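Auracyanin-B-2 (Chloroflexus aurantiacus, PDB 1QHQ) probably serves as a soluble blue copper electron acceptor for the membrane-bound alternative complex III of this photosynthetic bacterium. Local coordinates at residues A[57-62]-A[106-111]; A[70-75]-A[91-96]. All coordinates share one frame; numbering follows the deposited sequence.

Contact 1 (A[57-62]-A[106-111]); sequences HNWVLV and GSVTFR. With CU (copper (II) ion), chain B.
The rings of Trp-59 and Phe-110 meet obliquely, their planes at 36° and the centroid of the indole six-membered ring 5.8 Å from that of the phenyl. On one face of the indole, toward its rim, lies the backbone N of Leu-61; the carbonyl O of Val-108 lies in plane at the phenyl edge. The far corner of the indole does the touching: CH2 of Trp-59 comes to 3.9 Å from CZ of Phe-110, and CZ3 of Trp-59 to 4.0 Å from CG1 of Val-108. With CG anti to the backbone N (chi1 -180°), Trp-59 extends its ring to strand 104-111. Leu-61 sets CD2 3.7 Å from CE2 of Phe-110, the two side chains crossing at about a right angle. No hydrogen bond joins the segments. Phe-30, edge-to-face, and Tyr-120 also meet the indole. Replacing Trp-59 by an alanine would probably open a gap beside Val-108 and leave the phenyl of Phe-110 freer to turn. Two residues before the indole, His-57 binds copper through ND1 at 2.0 Å, with Cys-122, His-127 and Met-132 completing the type I site. This is the apolar interior between the two sheets of a cupredoxin beta-sandwich, joined through the loop residues 57-59 to the blue copper centre.

Contact 2 (A[70-75]-A[91-96]); sequences AAVNTA and PNALAW
Val-72 directs its two methyls from the helix at Ala-93 and the carbonyls just before it, CG1 mainly to the methyl and CG2 mainly to backbone oxygens. CG1, anti to the backbone N (chi1 177°), meets the methyl of Ala-93, with 4.0 Å between Val-72 CG1 and Ala-93 CB. CG2, which lies anti to the carbonyl carbon, turns to the backbone before the strand: Val-72 CG2 is 3.5 Å from Pro-91 O, and Val-72 CG2 is 3.9 Å from Asn-92 O. Ala-93 CB also lies 4.2 Å from Val-72 CG2, so its methyl faces both branches of the valine. In both Val-72 and Ala-93 the bond from CA to CB is directed at the other segment, and the two CA atoms are 6.5 Å apart. With no hydrogen bond between the segments, van der Waals contact alone joins helix to strand here. On the helix itself, Ala-70 O accepts from both the N and OG1 of Thr-74, which approach from opposite faces of the carbonyl plane; the OG1 bond is 2.9 Å from Thr-74 OG1 to Ala-70 O. Helix 66-77 lies over a face of the five-stranded sheet near its outermost strand 93-96, Val-72 also touching Val-60 and Val-62 on the adjoining strand 60-62.

Overall arrangement
Segment 57-62 ties the two contacts together, their centres 11 Å apart: Trp-59 and Leu-61 point into the sandwich of contact 1, while Val-60 and Val-62 face the other side, toward helix 66-77. Strand 60-62 pairs with strand 93-96 through probable hydrogen bonds, Leu-61 N to Ala-95 O at 2.7 Å and Leu-94 N to Leu-61 O at 2.9 Å, where Leu-94 and Ala-95 both face Leu-61 in a classic beta bulge. Strand 93-96 also reaches strand 104-111, with Val-108 CG2 packed 3.3 Å from Trp-96 O. Contact 1 includes the copper ligand His-57; in contact 2, the Val-72 side chain is about 13 Å from the copper.

Contact 1 (A[57-62]-A[106-111])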
loop_
_atom_site.group_PDB
_atom_site.type_symbol
_atom_site.label_atom_id
_atom_site.label_comp_id
_atom_site.label_asym_id
_atom_site.label_seq_id
_atom_site.Cartn_x
_atom_site.Cartn_y
_atom_site.Cartn_z
ATOM N N HIS A 57 -1.773 9.995 -2.319
ATOM C CA HIS A 57 -1.021 8.749 -2.362
ATOM C C HIS A 57 -1.660 7.710 -1.406
ATOM O O HIS A 57 -2.286 8.054 -0.425
ATOM C CB HIS A 57 0.389 8.929 -1.821
ATOM C CG HIS A 57 1.361 9.777 -2.572
ATOM N ND1 HIS A 57 1.721 9.494 -3.881
ATOM C CD2 HIS A 57 2.162 10.768 -2.158
ATOM C CE1 HIS A 57 2.664 10.338 -4.249
ATOM N NE2 HIS A 57 2.955 11.139 -3.234
ATOM N N ASN A 58 -1.432 6.445 -1.798
ATOM C CA ASN A 58 -1.860 5.365 -0.868
ATOM C C ASN A 58 -0.693 4.364 -0.848
ATOM O O ASN A 58 0.333 4.541 -1.423
ATOM C CB ASN A 58 -3.151 4.733 -1.197
ATOM C CG ASN A 58 -3.209 3.883 -2.433
ATOM O OD1 ASN A 58 -2.228 3.913 -3.198
ATOM N ND2 ASN A 58 -4.284 3.153 -2.661
ATOM N N TRP A 59 -0.858 3.362 0.035
ATOM C CA TRP A 59 0.108 2.252 0.139
ATOM C C TRP A 59 -0.677 0.963 -0.066
ATOM O O TRP A 59 -1.691 0.713 0.649
ATOM C CB TRP A 59 0.801 2.270 1.477
ATOM C CG TRP A 59 1.823 1.172 1.680
ATOM C CD1 TRP A 59 3.146 1.280 1.395
ATOM C CD2 TRP A 59 1.614 -0.134 2.221
ATOM N NE1 TRP A 59 3.802 0.088 1.738
ATOM C CE2 TRP A 59 2.842 -0.778 2.203
ATOM C CE3 TRP A 59 0.474 -0.798 2.696
ATOM C CZ2 TRP A 59 3.016 -2.078 2.730
ATOM C CZ3 TRP A 59 0.630 -2.113 3.182
ATOM C CH2 TRP A 59 1.877 -2.727 3.155
ATOM N N VAL A 60 -0.265 0.179 -1.042
ATOM C CA VAL A 60 -0.973 -1.028 -1.441
ATOM C C VAL A 60 -0.005 -2.208 -1.559
ATOM O O VAL A 60 0.904 -2.191 -2.341
ATOM C CB VAL A 60 -1.691 -0.905 -2.806
ATOM C CG1 VAL A 60 -2.494 -2.178 -3.111
ATOM C CG2 VAL A 60 -2.637 0.291 -2.771
ATOM N N LEU A 61 -0.243 -3.229 -0.699
ATOM C CA LEU A 61 0.633 -4.432 -0.777
ATOM C C LEU A 61 -0.036 -5.482 -1.648
ATOM O O LEU A 61 -1.187 -5.813 -1.425
ATOM C CB LEU A 61 0.786 -4.965 0.671
ATOM C CG LEU A 61 1.607 -6.290 0.700
ATOM C CD1 LEU A 61 3.040 -5.976 0.273
ATOM C CD2 LEU A 61 1.613 -6.861 2.112
ATOM N N VAL A 62 0.680 -5.962 -2.664
ATOM C CA VAL A 62 0.095 -6.932 -3.572
ATOM C C VAL A 62 0.757 -8.305 -3.409
ATOM O O VAL A 62 1.882 -8.400 -2.970
ATOM C CB VAL A 62 0.110 -6.491 -5.031
ATOM C CG1 VAL A 62 -0.460 -5.065 -5.157
ATOM C CG2 VAL A 62 1.472 -6.587 -5.641
ATOM N N GLY A 106 -2.737 7.730 7.208
ATOM C CA GLY A 106 -3.757 6.645 7.315
ATOM C C GLY A 106 -3.016 5.331 7.550
ATOM O O GLY A 106 -1.880 5.142 7.131
ATOM N N SER A 107 -3.706 4.428 8.255
ATOM C CA SER A 107 -3.021 3.141 8.532
ATOM C C SER A 107 -3.798 2.003 7.891
ATOM O O SER A 107 -4.984 2.081 7.598
ATOM C CB SER A 107 -2.936 2.910 10.047
ATOM O OG SER A 107 -2.193 3.962 10.668
ATOM N N VAL A 108 -3.109 0.836 7.893
ATOM C CA VAL A 108 -3.803 -0.428 7.614
ATOM C C VAL A 108 -3.202 -1.518 8.522
ATOM O O VAL A 108 -2.010 -1.508 8.729
ATOM C CB VAL A 108 -3.793 -0.824 6.160
ATOM C CG1 VAL A 108 -2.407 -1.017 5.582
ATOM C CG2 VAL A 108 -4.672 -2.048 5.893
ATOM N N THR A 109 -4.081 -2.325 9.107
ATOM C CA THR A 109 -3.591 -3.372 10.039
ATOM C C THR A 109 -3.899 -4.716 9.404
ATOM O O THR A 109 -5.048 -4.987 9.028
ATOM C CB THR A 109 -4.277 -3.268 11.392
ATOM O OG1 THR A 109 -3.892 -2.005 12.011
ATOM C CG2 THR A 109 -3.829 -4.413 12.334
ATOM N N PHE A 110 -2.851 -5.503 9.200
ATOM C CA PHE A 110 -2.982 -6.718 8.427
ATOM C C PHE A 110 -2.068 -7.815 8.962
ATOM O O PHE A 110 -1.031 -7.529 9.554
ATOM C CB PHE A 110 -2.747 -6.478 6.935
ATOM C CG PHE A 110 -1.337 -6.071 6.587
ATOM C CD1 PHE A 110 -0.897 -4.782 6.797
ATOM C CD2 PHE A 110 -0.446 -6.997 6.057
ATOM C CE1 PHE A 110 0.399 -4.425 6.484
ATOM C CE2 PHE A 110 0.861 -6.661 5.777
ATOM C CZ PHE A 110 1.275 -5.331 5.934
ATOM N N ARG A 111 -2.388 -9.045 8.570
ATOM C CA ARG A 111 -1.483 -10.169 8.842
ATOM C C ARG A 111 -0.570 -10.347 7.622
ATOM O O ARG A 111 -1.029 -10.455 6.496
ATOM C CB ARG A 111 -2.270 -11.456 9.117
ATOM C CG ARG A 111 -1.338 -12.619 9.500
ATOM C CD ARG A 111 -2.157 -13.818 9.972
ATOM N NE ARG A 111 -2.986 -13.472 11.128
ATOM C CZ ARG A 111 -2.557 -13.521 12.383
ATOM N NH1 ARG A 111 -1.292 -13.874 12.620
ATOM N NH2 ARG A 111 -3.324 -13.182 13.401
HETATM CU CU CU B . 1.074 8.002 -5.077
#

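Contact 2 (A[70-75]-A[91-96])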
loop_
_atom_site.group_PDB
_atom_site.type_symbol
_atom_site.label_atom_id
_atom_site.label_comp_id
_atom_site.label_asym_id
_atom_site.label_seq_id
_atom_site.Cartn_x
_atom_site.Cartn_y
_atom_site.Cartn_z
ATOM N N ALA A 70 0.393 -4.691 -11.656
ATOM C CA ALA A 70 -0.283 -4.019 -12.772
ATOM C C ALA A 70 -1.755 -4.328 -12.767
ATOM O O ALA A 70 -2.580 -3.425 -12.958
ATOM C CB ALA A 70 0.367 -4.453 -14.083
ATOM N N ALA A 71 -2.124 -5.567 -12.437
ATOM C CA ALA A 71 -3.502 -5.972 -12.338
ATOM C C ALA A 71 -4.237 -5.215 -11.226
ATOM O O ALA A 71 -5.306 -4.667 -11.463
ATOM C CB ALA A 71 -3.683 -7.468 -12.147
ATOM N N VAL A 72 -3.630 -5.182 -10.031
ATOM C CA VAL A 72 -4.240 -4.436 -8.930
ATOM C C VAL A 72 -4.297 -2.943 -9.285
ATOM O O VAL A 72 -5.331 -2.315 -9.053
ATOM C CB VAL A 72 -3.531 -4.628 -7.590
ATOM C CG1 VAL A 72 -4.151 -3.775 -6.496
ATOM C CG2 VAL A 72 -3.515 -6.105 -7.183
ATOM N N ASN A 73 -3.249 -2.416 -9.870
ATOM C CA ASN A 73 -3.213 -1.006 -10.259
ATOM C C ASN A 73 -4.296 -0.676 -11.268
ATOM O O ASN A 73 -4.944 0.375 -11.197
ATOM C CB ASN A 73 -1.837 -0.599 -10.751
ATOM C CG ASN A 73 -1.758 0.905 -10.986
ATOM O OD1 ASN A 73 -1.830 1.676 -10.025
ATOM N ND2 ASN A 73 -1.606 1.292 -12.243
ATOM N N THR A 74 -4.473 -1.552 -12.263
ATOM C CA THR A 74 -5.520 -1.395 -13.253
ATOM C C THR A 74 -6.899 -1.420 -12.672
ATOM O O THR A 74 -7.723 -0.541 -13.018
ATOM C CB THR A 74 -5.358 -2.412 -14.409
ATOM O OG1 THR A 74 -4.140 -2.097 -15.080
ATOM C CG2 THR A 74 -6.518 -2.335 -15.371
ATOM N N ALA A 75 -7.189 -2.286 -11.708
ATOM C CA ALA A 75 -8.496 -2.301 -11.063
ATOM C C ALA A 75 -8.724 -0.999 -10.293
ATOM O O ALA A 75 -9.808 -0.419 -10.365
ATOM C CB ALA A 75 -8.689 -3.502 -10.179
ATOM N N PRO A 91 -8.478 -9.069 -6.431
ATOM C CA PRO A 91 -7.604 -10.225 -6.359
ATOM C C PRO A 91 -6.161 -9.806 -6.134
ATOM O O PRO A 91 -5.654 -8.855 -6.736
ATOM C CB PRO A 91 -7.743 -10.891 -7.725
ATOM C CG PRO A 91 -9.019 -10.379 -8.276
ATOM C CD PRO A 91 -9.142 -8.959 -7.748
ATOM N N ASN A 92 -5.480 -10.537 -5.243
ATOM C CA ASN A 92 -4.064 -10.329 -5.014
ATOM C C ASN A 92 -3.715 -8.983 -4.413
ATOM O O ASN A 92 -2.520 -8.603 -4.420
ATOM C CB ASN A 92 -3.286 -10.569 -6.318
ATOM C CG ASN A 92 -3.388 -12.032 -6.751
ATOM O OD1 ASN A 92 -3.682 -12.308 -7.925
ATOM N ND2 ASN A 92 -3.218 -12.941 -5.810
ATOM N N ALA A 93 -4.670 -8.311 -3.810
ATOM C CA ALA A 93 -4.407 -7.084 -3.043
ATOM C C ALA A 93 -4.507 -7.398 -1.547
ATOM O O ALA A 93 -5.585 -7.639 -1.005
ATOM C CB ALA A 93 -5.438 -6.031 -3.450
ATOM N N LEU A 94 -3.356 -7.602 -0.915
ATOM C CA LEU A 94 -3.269 -8.070 0.447
ATOM C C LEU A 94 -3.714 -7.043 1.483
ATOM O O LEU A 94 -4.329 -7.391 2.485
ATOM C CB LEU A 94 -1.847 -8.528 0.781
ATOM C CG LEU A 94 -1.296 -9.692 -0.038
ATOM C CD1 LEU A 94 0.127 -10.019 0.365
ATOM C CD2 LEU A 94 -2.187 -10.918 0.138
ATOM N N ALA A 95 -3.364 -5.783 1.256
ATOM C CA ALA A 95 -3.689 -4.714 2.178
ATOM C C ALA A 95 -3.473 -3.351 1.500
ATOM O O ALA A 95 -2.563 -3.186 0.693
ATOM C CB ALA A 95 -2.693 -4.754 3.387
ATOM N N TRP A 96 -4.290 -2.376 1.903
ATOM C CA TRP A 96 -4.050 -1.014 1.421
ATOM C C TRP A 96 -4.559 -0.008 2.463
ATOM O O TRP A 96 -5.498 -0.299 3.204
ATOM C CB TRP A 96 -4.664 -0.728 0.074
ATOM C CG TRP A 96 -6.142 -0.854 -0.026
ATOM C CD1 TRP A 96 -7.070 0.141 0.169
ATOM C CD2 TRP A 96 -6.890 -2.013 -0.433
ATOM N NE1 TRP A 96 -8.338 -0.367 0.017
ATOM C CE2 TRP A 96 -8.255 -1.654 -0.450
ATOM C CE3 TRP A 96 -6.527 -3.300 -0.828
ATOM C CZ2 TRP A 96 -9.248 -2.535 -0.845
ATOM C CZ3 TRP A 96 -7.512 -4.180 -1.235
ATOM C CH2 TRP A 96 -8.869 -3.810 -1.209
#